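Long-range contacts in acyl-CoA hydrolase (Bacillus cereus, PDB 1Y7U), which probably hydrolyses the thioester bond of long-chain fatty acyl-coenzyme A, as a calcium- and coenzyme A-binding member of the HotDog thioesterases: residues V82-F87 and V100-E105; T91-M96 and P131-R136. All coordinates share one frame; numbering follows the deposited sequence.

Interaction 1 (V82-F87 and V100-E105)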
ATOM      1  N   VAL A  82      -3.738   4.570 -17.831  1.00 34.02           N
ATOM      2  CA  VAL A  82      -4.646   5.663 -17.482  1.00 30.88           C
ATOM      3  C   VAL A  82      -3.933   6.960 -17.178  1.00 30.19           C
ATOM      4  O   VAL A  82      -2.868   6.971 -16.580  1.00 32.60           O
ATOM      5  CB  VAL A  82      -5.501   5.352 -16.244  1.00 28.69           C
ATOM      6  CG1 VAL A  82      -6.684   4.535 -16.626  1.00 30.66           C
ATOM      7  CG2 VAL A  82      -4.669   4.621 -15.212  1.00 30.28           C
ATOM      8  N   SER A  83      -4.545   8.058 -17.592  1.00 28.01           N
ATOM      9  CA  SER A  83      -4.013   9.384 -17.343  1.00 26.48           C
ATOM     10  C   SER A  83      -5.181  10.260 -16.924  1.00 24.37           C
ATOM     11  O   SER A  83      -6.280  10.126 -17.447  1.00 24.23           O
ATOM     12  CB  SER A  83      -3.332   9.937 -18.599  1.00 26.51           C
ATOM     13  OG  SER A  83      -3.884   9.360 -19.759  1.00 33.87           O
ATOM     14  N   TYR A  84      -4.943  11.124 -15.949  1.00 22.52           N
ATOM     15  CA  TYR A  84      -5.967  12.015 -15.452  1.00 22.97           C
ATOM     16  C   TYR A  84      -5.534  13.434 -15.746  1.00 26.08           C
ATOM     17  O   TYR A  84      -4.341  13.734 -15.763  1.00 28.87           O
ATOM     18  CB  TYR A  84      -6.129  11.862 -13.937  1.00 21.64           C
ATOM     19  CG  TYR A  84      -6.380  10.452 -13.485  1.00 21.71           C
ATOM     20  CD1 TYR A  84      -5.344   9.524 -13.422  1.00 22.07           C
ATOM     21  CD2 TYR A  84      -7.662  10.025 -13.169  1.00 23.22           C
ATOM     22  CE1 TYR A  84      -5.579   8.200 -13.069  1.00 22.29           C
ATOM     23  CE2 TYR A  84      -7.911   8.705 -12.807  1.00 24.82           C
ATOM     24  CZ  TYR A  84      -6.863   7.799 -12.764  1.00 24.72           C
ATOM     25  OH  TYR A  84      -7.111   6.489 -12.449  1.00 25.35           O
ATOM     26  N   GLU A  85      -6.497  14.303 -16.010  1.00 27.33           N
ATOM     27  CA  GLU A  85      -6.190  15.699 -16.246  1.00 28.88           C
ATOM     28  C   GLU A  85      -7.246  16.448 -15.475  1.00 28.16           C
ATOM     29  O   GLU A  85      -8.412  16.060 -15.473  1.00 28.83           O
ATOM     30  CB  GLU A  85      -6.270  16.075 -17.722  1.00 29.97           C
ATOM     31  CG  GLU A  85      -5.974  17.553 -17.956  1.00 35.00           C
ATOM     32  CD  GLU A  85      -6.067  17.961 -19.415  1.00 40.92           C
ATOM     33  OE1 GLU A  85      -5.994  19.177 -19.704  1.00 40.72           O
ATOM     34  OE2 GLU A  85      -6.214  17.061 -20.274  1.00 46.69           O
ATOM     35  N   SER A  86      -6.839  17.507 -14.798  1.00 25.67           N
ATOM     36  CA  SER A  86      -7.789  18.273 -14.031  1.00 25.89           C
ATOM     37  C   SER A  86      -7.374  19.733 -13.914  1.00 26.87           C
ATOM     38  O   SER A  86      -6.182  20.066 -13.893  1.00 27.73           O
ATOM     39  CB  SER A  86      -7.944  17.660 -12.636  1.00 24.37           C
ATOM     40  OG  SER A  86      -6.739  17.760 -11.887  1.00 22.58           O
ATOM     41  N   PHE A  87      -8.376  20.599 -13.865  1.00 25.29           N
ATOM     42  CA  PHE A  87      -8.156  22.022 -13.698  1.00 25.50           C
ATOM     43  C   PHE A  87      -9.440  22.634 -13.176  1.00 25.28           C
ATOM     44  O   PHE A  87     -10.521  22.073 -13.341  1.00 26.59           O
ATOM     45  CB  PHE A  87      -7.744  22.690 -15.014  1.00 24.33           C
ATOM     46  CG  PHE A  87      -8.550  22.257 -16.192  1.00 26.15           C
ATOM     47  CD1 PHE A  87      -8.146  21.168 -16.963  1.00 26.62           C
ATOM     48  CD2 PHE A  87      -9.736  22.909 -16.516  1.00 24.48           C
ATOM     49  CE1 PHE A  87      -8.912  20.730 -18.036  1.00 23.82           C
ATOM     50  CE2 PHE A  87     -10.504  22.482 -17.585  1.00 23.22           C
ATOM     51  CZ  PHE A  87     -10.097  21.391 -18.346  1.00 24.05           C
ATOM     52  N   VAL A 100     -12.415  16.958 -14.213  1.00 28.17           N
ATOM     53  CA  VAL A 100     -11.461  15.868 -14.251  1.00 28.01           C
ATOM     54  C   VAL A 100     -11.759  15.000 -15.445  1.00 28.43           C
ATOM     55  O   VAL A 100     -12.902  14.619 -15.692  1.00 28.81           O
ATOM     56  CB  VAL A 100     -11.518  15.009 -12.990  1.00 27.86           C
ATOM     57  CG1 VAL A 100     -10.369  14.018 -13.008  1.00 29.76           C
ATOM     58  CG2 VAL A 100     -11.442  15.892 -11.758  1.00 29.89           C
ATOM     59  N   LYS A 101     -10.704  14.671 -16.169  1.00 29.18           N
ATOM     60  CA  LYS A 101     -10.798  13.887 -17.379  1.00 28.80           C
ATOM     61  C   LYS A 101      -9.950  12.619 -17.226  1.00 29.42           C
ATOM     62  O   LYS A 101      -8.796  12.684 -16.807  1.00 29.23           O
ATOM     63  CB  LYS A 101     -10.304  14.796 -18.491  1.00 30.72           C
ATOM     64  CG  LYS A 101     -10.106  14.227 -19.837  1.00 36.13           C
ATOM     65  CD  LYS A 101      -9.515  15.342 -20.660  1.00 40.78           C
ATOM     66  CE  LYS A 101      -8.946  14.859 -21.960  1.00 47.15           C
ATOM     67  NZ  LYS A 101      -8.351  16.021 -22.666  1.00 54.11           N
ATOM     68  N   VAL A 102     -10.532  11.464 -17.535  1.00 28.19           N
ATOM     69  CA  VAL A 102      -9.812  10.199 -17.426  1.00 26.05           C
ATOM     70  C   VAL A 102      -9.730   9.519 -18.792  1.00 27.97           C
ATOM     71  O   VAL A 102     -10.748   9.170 -19.391  1.00 28.30           O
ATOM     72  CB  VAL A 102     -10.503   9.251 -16.423  1.00 23.98           C
ATOM     73  CG1 VAL A 102      -9.751   7.943 -16.339  1.00 21.51           C
ATOM     74  CG2 VAL A 102     -10.562   9.904 -15.054  1.00 23.95           C
ATOM     75  N   VAL A 103      -8.506   9.320 -19.269  1.00 27.97           N
ATOM     76  CA  VAL A 103      -8.272   8.716 -20.570  1.00 28.22           C
ATOM     77  C   VAL A 103      -7.447   7.443 -20.501  1.00 29.99           C
ATOM     78  O   VAL A 103      -6.368   7.429 -19.922  1.00 30.30           O
ATOM     79  CB  VAL A 103      -7.537   9.700 -21.490  1.00 25.44           C
ATOM     80  CG1 VAL A 103      -7.278   9.065 -22.843  1.00 25.80           C
ATOM     81  CG2 VAL A 103      -8.346  10.959 -21.636  1.00 23.64           C
ATOM     82  N   SER A 104      -7.955   6.374 -21.101  1.00 32.42           N
ATOM     83  CA  SER A 104      -7.230   5.115 -21.124  1.00 37.35           C
ATOM     84  C   SER A 104      -6.532   5.009 -22.475  1.00 38.42           C
ATOM     85  O   SER A 104      -7.036   5.491 -23.486  1.00 39.58           O
ATOM     86  CB  SER A 104      -8.180   3.932 -20.914  1.00 40.91           C
ATOM     87  OG  SER A 104      -9.170   3.871 -21.921  1.00 50.25           O
ATOM     88  N   GLU A 105      -5.363   4.387 -22.493  1.00 40.75           N
ATOM     89  CA  GLU A 105      -4.611   4.261 -23.725  1.00 43.75           C
ATOM     90  C   GLU A 105      -4.030   2.869 -23.888  1.00 45.08           C
ATOM     91  O   GLU A 105      -3.352   2.366 -22.984  1.00 44.83           O
ATOM     92  CB  GLU A 105      -3.495   5.290 -23.723  1.00 46.66           C
ATOM     93  CG  GLU A 105      -2.511   5.148 -24.844  1.00 51.72           C
ATOM     94  CD  GLU A 105      -1.365   6.109 -24.688  1.00 56.28           C
ATOM     95  OE1 GLU A 105      -0.404   6.025 -25.479  1.00 59.83           O
ATOM     96  OE2 GLU A 105      -1.428   6.955 -23.768  1.00 58.86           O
TER

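Interaction 2 (T91-M96 and P131-R136). With COA (coenzyme A), chain F.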
ATOM      1  N   THR A  91     -15.620  29.002 -10.285  1.00 40.15           N
ATOM      2  CA  THR A  91     -15.344  29.359  -8.901  1.00 41.14           C
ATOM      3  C   THR A  91     -16.473  30.135  -8.286  1.00 42.56           C
ATOM      4  O   THR A  91     -17.139  30.921  -8.951  1.00 44.26           O
ATOM      5  CB  THR A  91     -14.069  30.215  -8.726  1.00 39.07           C
ATOM      6  OG1 THR A  91     -14.022  31.248  -9.723  1.00 39.02           O
ATOM      7  CG2 THR A  91     -12.841  29.341  -8.783  1.00 36.97           C
ATOM      8  N   GLY A  92     -16.687  29.883  -7.002  1.00 44.64           N
ATOM      9  CA  GLY A  92     -17.705  30.586  -6.255  1.00 43.88           C
ATOM     10  C   GLY A  92     -16.893  31.615  -5.511  1.00 43.40           C
ATOM     11  O   GLY A  92     -15.900  32.107  -6.034  1.00 45.39           O
ATOM     12  N   ARG A  93     -17.281  31.943  -4.292  1.00 43.01           N
ATOM     13  CA  ARG A  93     -16.520  32.915  -3.537  1.00 43.99           C
ATOM     14  C   ARG A  93     -15.482  32.155  -2.734  1.00 44.56           C
ATOM     15  O   ARG A  93     -14.315  32.546  -2.622  1.00 44.87           O
ATOM     16  CB  ARG A  93     -17.435  33.666  -2.580  1.00 44.79           C
ATOM     17  CG  ARG A  93     -16.688  34.543  -1.622  1.00 48.22           C
ATOM     18  CD  ARG A  93     -17.574  34.977  -0.487  1.00 52.42           C
ATOM     19  NE  ARG A  93     -16.770  35.530   0.596  1.00 56.96           N
ATOM     20  CZ  ARG A  93     -16.633  34.960   1.788  1.00 57.60           C
ATOM     21  NH1 ARG A  93     -17.256  33.817   2.059  1.00 56.79           N
ATOM     22  NH2 ARG A  93     -15.860  35.529   2.703  1.00 59.90           N
ATOM     23  N   THR A  94     -15.937  31.036  -2.200  1.00 43.95           N
ATOM     24  CA  THR A  94     -15.127  30.197  -1.355  1.00 42.41           C
ATOM     25  C   THR A  94     -14.851  28.811  -1.930  1.00 41.98           C
ATOM     26  O   THR A  94     -13.912  28.138  -1.511  1.00 43.04           O
ATOM     27  CB  THR A  94     -15.827  30.085   0.011  1.00 42.39           C
ATOM     28  OG1 THR A  94     -15.023  30.728   1.006  1.00 43.15           O
ATOM     29  CG2 THR A  94     -16.095  28.646   0.378  1.00 39.83           C
ATOM     30  N   SER A  95     -15.661  28.385  -2.892  1.00 40.38           N
ATOM     31  CA  SER A  95     -15.499  27.064  -3.489  1.00 37.75           C
ATOM     32  C   SER A  95     -15.066  27.126  -4.937  1.00 37.05           C
ATOM     33  O   SER A  95     -15.088  28.181  -5.558  1.00 36.50           O
ATOM     34  CB  SER A  95     -16.811  26.297  -3.409  1.00 37.56           C
ATOM     35  OG  SER A  95     -17.807  26.957  -4.166  1.00 37.95           O
HETATM   36  N   MSE A  96     -14.688  25.975  -5.475  1.00 36.73           N
HETATM   37  CA  MSE A  96     -14.255  25.894  -6.859  1.00 38.00           C
HETATM   38  C   MSE A  96     -14.610  24.534  -7.441  1.00 36.01           C
HETATM   39  O   MSE A  96     -14.604  23.529  -6.734  1.00 37.17           O
HETATM   40  CB  MSE A  96     -12.752  26.138  -6.928  1.00 39.75           C
HETATM   41  CG  MSE A  96     -12.002  25.426  -5.834  1.00 49.03           C
HETATM   42 SE   MSE A  96     -10.381  26.327  -5.317  1.00 55.57          SE
HETATM   43  CE  MSE A  96      -9.502  26.221  -7.003  1.00 49.55           C
ATOM     44  N   PRO A 131     -14.592  28.798   5.732  1.00 47.38           N
ATOM     45  CA  PRO A 131     -14.401  28.933   4.287  1.00 44.14           C
ATOM     46  C   PRO A 131     -13.651  30.234   4.020  1.00 42.27           C
ATOM     47  O   PRO A 131     -13.834  31.219   4.730  1.00 41.56           O
ATOM     48  CB  PRO A 131     -15.826  28.939   3.764  1.00 42.92           C
ATOM     49  CG  PRO A 131     -16.487  27.947   4.674  1.00 44.36           C
ATOM     50  CD  PRO A 131     -15.968  28.373   6.042  1.00 45.94           C
ATOM     51  N   VAL A 132     -12.799  30.228   3.004  1.00 40.76           N
ATOM     52  CA  VAL A 132     -11.995  31.396   2.682  1.00 40.42           C
ATOM     53  C   VAL A 132     -12.029  31.765   1.201  1.00 40.30           C
ATOM     54  O   VAL A 132     -11.929  30.901   0.333  1.00 41.66           O
ATOM     55  CB  VAL A 132     -10.527  31.153   3.113  1.00 40.45           C
ATOM     56  CG1 VAL A 132      -9.592  32.147   2.440  1.00 42.96           C
ATOM     57  CG2 VAL A 132     -10.422  31.271   4.610  1.00 39.71           C
ATOM     58  N   PRO A 133     -12.161  33.063   0.895  1.00 40.08           N
ATOM     59  CA  PRO A 133     -12.200  33.497  -0.504  1.00 39.84           C
ATOM     60  C   PRO A 133     -11.108  32.857  -1.370  1.00 39.43           C
ATOM     61  O   PRO A 133      -9.996  32.581  -0.915  1.00 38.37           O
ATOM     62  CB  PRO A 133     -12.076  35.020  -0.401  1.00 39.24           C
ATOM     63  CG  PRO A 133     -11.429  35.238   0.947  1.00 40.29           C
ATOM     64  CD  PRO A 133     -12.122  34.221   1.800  1.00 39.13           C
ATOM     65  N   VAL A 134     -11.455  32.636  -2.631  1.00 38.87           N
ATOM     66  CA  VAL A 134     -10.586  31.990  -3.605  1.00 36.65           C
ATOM     67  C   VAL A 134     -10.500  32.807  -4.891  1.00 36.73           C
ATOM     68  O   VAL A 134     -11.470  33.427  -5.302  1.00 36.64           O
ATOM     69  CB  VAL A 134     -11.160  30.589  -3.923  1.00 35.43           C
ATOM     70  CG1 VAL A 134     -10.819  30.178  -5.344  1.00 36.73           C
ATOM     71  CG2 VAL A 134     -10.634  29.587  -2.922  1.00 34.57           C
ATOM     72  N   PRO A 135      -9.339  32.802  -5.556  1.00 37.76           N
ATOM     73  CA  PRO A 135      -9.197  33.565  -6.801  1.00 38.89           C
ATOM     74  C   PRO A 135     -10.314  33.240  -7.791  1.00 40.27           C
ATOM     75  O   PRO A 135     -11.052  32.280  -7.606  1.00 39.44           O
ATOM     76  CB  PRO A 135      -7.829  33.127  -7.318  1.00 38.93           C
ATOM     77  CG  PRO A 135      -7.074  32.853  -6.066  1.00 37.02           C
ATOM     78  CD  PRO A 135      -8.090  32.100  -5.229  1.00 38.30           C
ATOM     79  N   ARG A 136     -10.441  34.047  -8.835  1.00 42.80           N
ATOM     80  CA  ARG A 136     -11.464  33.811  -9.841  1.00 45.66           C
ATOM     81  C   ARG A 136     -10.760  33.042 -10.945  1.00 43.74           C
ATOM     82  O   ARG A 136      -9.556  33.191 -11.118  1.00 44.81           O
ATOM     83  CB  ARG A 136     -12.005  35.143 -10.373  1.00 52.45           C
ATOM     84  CG  ARG A 136     -13.180  35.005 -11.333  1.00 62.78           C
ATOM     85  CD  ARG A 136     -13.707  36.365 -11.801  1.00 68.75           C
ATOM     86  NE  ARG A 136     -14.771  36.238 -12.803  1.00 74.86           N
ATOM     87  CZ  ARG A 136     -15.971  35.702 -12.578  1.00 75.83           C
ATOM     88  NH1 ARG A 136     -16.285  35.234 -11.377  1.00 76.04           N
ATOM     89  NH2 ARG A 136     -16.858  35.623 -13.562  1.00 75.23           N
TER
HETATM   90  N1A COA F 201     -21.674  20.590  -2.928  1.00 76.21           N
HETATM   91  C2A COA F 201     -21.054  21.594  -3.587  1.00 75.17           C
HETATM   92  N3A COA F 201     -20.675  22.717  -2.920  1.00 75.45           N
HETATM   93  C4A COA F 201     -20.909  22.833  -1.629  1.00 76.95           C
HETATM   94  C5A COA F 201     -21.490  21.820  -0.953  1.00 76.82           C
HETATM   95  C6A COA F 201     -21.887  20.666  -1.595  1.00 76.62           C
HETATM   96  N6A COA F 201     -22.171  19.536  -0.952  1.00 73.05           N
HETATM   97  N7A COA F 201     -21.588  22.211   0.289  1.00 76.94           N
HETATM   98  C8A COA F 201     -21.061  23.403   0.419  1.00 76.64           C
HETATM   99  N9A COA F 201     -20.655  23.823  -0.764  1.00 77.88           N
HETATM  100  C1B COA F 201     -19.936  25.082  -0.981  1.00 78.85           C
HETATM  101  C2B COA F 201     -20.756  26.207  -1.557  1.00 77.79           C
HETATM  102  O2B COA F 201     -20.546  26.196  -2.942  1.00 78.12           O
HETATM  103  C3B COA F 201     -20.199  27.477  -0.954  1.00 75.97           C
HETATM  104  O3B COA F 201     -19.574  28.066  -2.019  1.00 68.81           O
HETATM  105  P3B COA F 201     -19.298  29.526  -2.333  1.00 60.11           P
HETATM  106  O7A COA F 201     -18.323  29.504  -3.317  1.00 58.50           O
HETATM  107  O8A COA F 201     -18.845  30.394  -1.342  1.00 61.17           O
HETATM  108  O9A COA F 201     -20.394  30.100  -2.945  1.00 60.26           O
HETATM  109  C4B COA F 201     -19.165  26.935  -0.010  1.00 79.96           C
HETATM  110  O4B COA F 201     -19.563  25.634   0.237  1.00 80.24           O
HETATM  111  C5B COA F 201     -19.090  27.622   1.314  1.00 84.67           C
HETATM  112  O5B COA F 201     -19.888  26.923   2.232  1.00 91.57           O
HETATM  113  P1A COA F 201     -20.420  27.533   3.604  1.00 94.88           P
HETATM  114  O1A COA F 201     -21.883  27.599   3.647  1.00 94.23           O
HETATM  115  O2A COA F 201     -19.908  28.885   3.812  1.00 92.67           O
HETATM  116  O3A COA F 201     -20.013  26.550   4.778  1.00 94.77           O
HETATM  117  P2A COA F 201     -20.135  24.971   4.874  1.00 94.20           P
HETATM  118  O4A COA F 201     -21.418  24.438   4.397  1.00 93.28           O
HETATM  119  O5A COA F 201     -19.964  24.667   6.271  1.00 93.84           O
HETATM  120  O6A COA F 201     -18.934  24.352   4.047  1.00 92.58           O
HETATM  121  CBP COA F 201     -18.797  21.896   4.096  1.00 84.24           C
HETATM  122  CCP COA F 201     -18.137  23.238   4.387  1.00 86.72           C
HETATM  123  CDP COA F 201     -20.300  21.935   4.203  1.00 83.87           C
HETATM  124  CEP COA F 201     -18.458  21.460   2.695  1.00 81.46           C
HETATM  125  CAP COA F 201     -18.484  20.939   5.247  1.00 82.92           C
HETATM  126  OAP COA F 201     -19.642  20.644   5.989  1.00 83.34           O
HETATM  127  C9P COA F 201     -17.375  19.942   5.279  1.00 79.91           C
HETATM  128  O9P COA F 201     -16.226  20.245   5.976  1.00 78.12           O
HETATM  129  N8P COA F 201     -17.515  18.817   4.655  1.00 76.26           N
HETATM  130  C7P COA F 201     -16.415  18.162   4.027  1.00 74.63           C
HETATM  131  C6P COA F 201     -15.100  18.180   4.780  1.00 74.66           C
HETATM  132  C5P COA F 201     -14.222  17.014   4.462  1.00 73.79           C
HETATM  133  O5P COA F 201     -13.374  16.619   5.289  1.00 73.92           O
HETATM  134  N4P COA F 201     -14.407  16.454   3.296  1.00 71.58           N
HETATM  135  C3P COA F 201     -14.060  15.100   3.077  1.00 71.80           C
HETATM  136  C2P COA F 201     -15.122  14.224   3.673  1.00 72.35           C
HETATM  137  S1P COA F 201     -14.521  13.355   5.078  1.00 78.20           S
HETATM  138  O   HOH W   1     -13.858  32.827  -7.188  1.00 67.99           O

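Interaction 1 (V82-F87 and V100-E105)
Tyr-84 and Val-102 lie side by side on the packed face of an antiparallel hairpin, a worked example of how one strand pair can serve two environments. Val-102 CG2 meets the ring obliquely, 3.5 Å from Tyr-84 CD2, because the tyrosine CG stands anti to its own carbonyl carbon (chi1 -54°) and the ring runs along the neighbouring valine. Val-82, Ser-86, Val-100 and Ser-104 share this buried face, where Ser-86 CB approaches Val-100 CG2.

The backbone between the faces is knitted at two hydrogen-bonded pairs. Ser-83 N donates to Val-103 O and Val-103 N to Ser-83 O, both at 3.0 Å, and Val-103 O also accepts from Ser-83 OG. Lys-101 N reaches Glu-85 O at 2.8 Å, with the reverse bond from Glu-85 N to Lys-101 O at 2.9 Å.

The other face is looser at Ser-83 and Glu-85, which are partly exposed; Lys-101 and Val-103 beside them are buried, Lys-101 partly by Phe-174 of the second subunit. Here Glu-85 and Lys-101 extend alongside each other, yet form a weak salt bridge, 3.4 Å from Glu-85 OE2 to Lys-101 NZ. Each has a further polar partner: Arg-19 for Glu-85 OE1, and Thr-173 O of the second subunit for Lys-101 NZ.

In this HotDog fold, helix 39-58 packs on Tyr-84, Val-100 and Val-102, while strands 20-25 and 112-125 flank the hairpin in the sheet.

Interaction 2 (T91-M96 and P131-R136)
The hairpin turn joining strands 81-91 and 95-105 forms part of the coenzyme A pocket, holding the 3'-phosphate, and its Arg-93 and Thr-94 lie against Pro-131 to Val-134 of the loop after strand 112-125. Val-134 N donates to Arg-93 O at 2.9 Å, and Pro-133 CA adds a CA-H...O contact to the same oxygen. The Arg-93 side chain, CG anti to the backbone N (chi1 171°) and extended as far as NE, runs beside Pro-133.

Within the turn, Gly-92 N bonds to Ser-95 O, and the next three amides converge on the phosphate: Thr-94 N and Ser-95 N lie 3.0 and 2.9 Å from COA O7A, joined by a weak bond from Arg-93 N. Thr-94 N also reaches COA O8A. Gly-92 CA passes 3.2 Å from COA O7A. From the loop, the Pro-131 ring sets CB against the Thr-94 methyl and CG toward the diphosphate, 3.7 Å from COA O2A.

Farther from the cofactor, Val-134 CG1 touches the selenium (SE) of Met-96, a selenomethionine, at 3.9 Å and approaches Thr-91 CG2 in an apolar cluster, with His-57 of helix 39-58 packing on all three residues. A water bridges Gly-92 O and Pro-135 O.

Overall arrangement
Interactions 1 and 2 use the two ends of one hairpin, with centres about 24 Å apart on opposite sides of the chain's centre. Both draw on strand 95-105, but interaction 1 pairs it with its sheet neighbour in a largely buried contact, whereas interaction 2 sets the hairpin turn against an irregular, proline-rich loop at the surface. Regular strand-to-strand bonding does most of the polar work in the first. In the second a single direct hydrogen bond links the segments, and several turn amides bind phosphate instead. Helix 39-58 packs on both, while other subunits touch only interaction 1; interaction 2 meets coenzyme A instead of another protein chain.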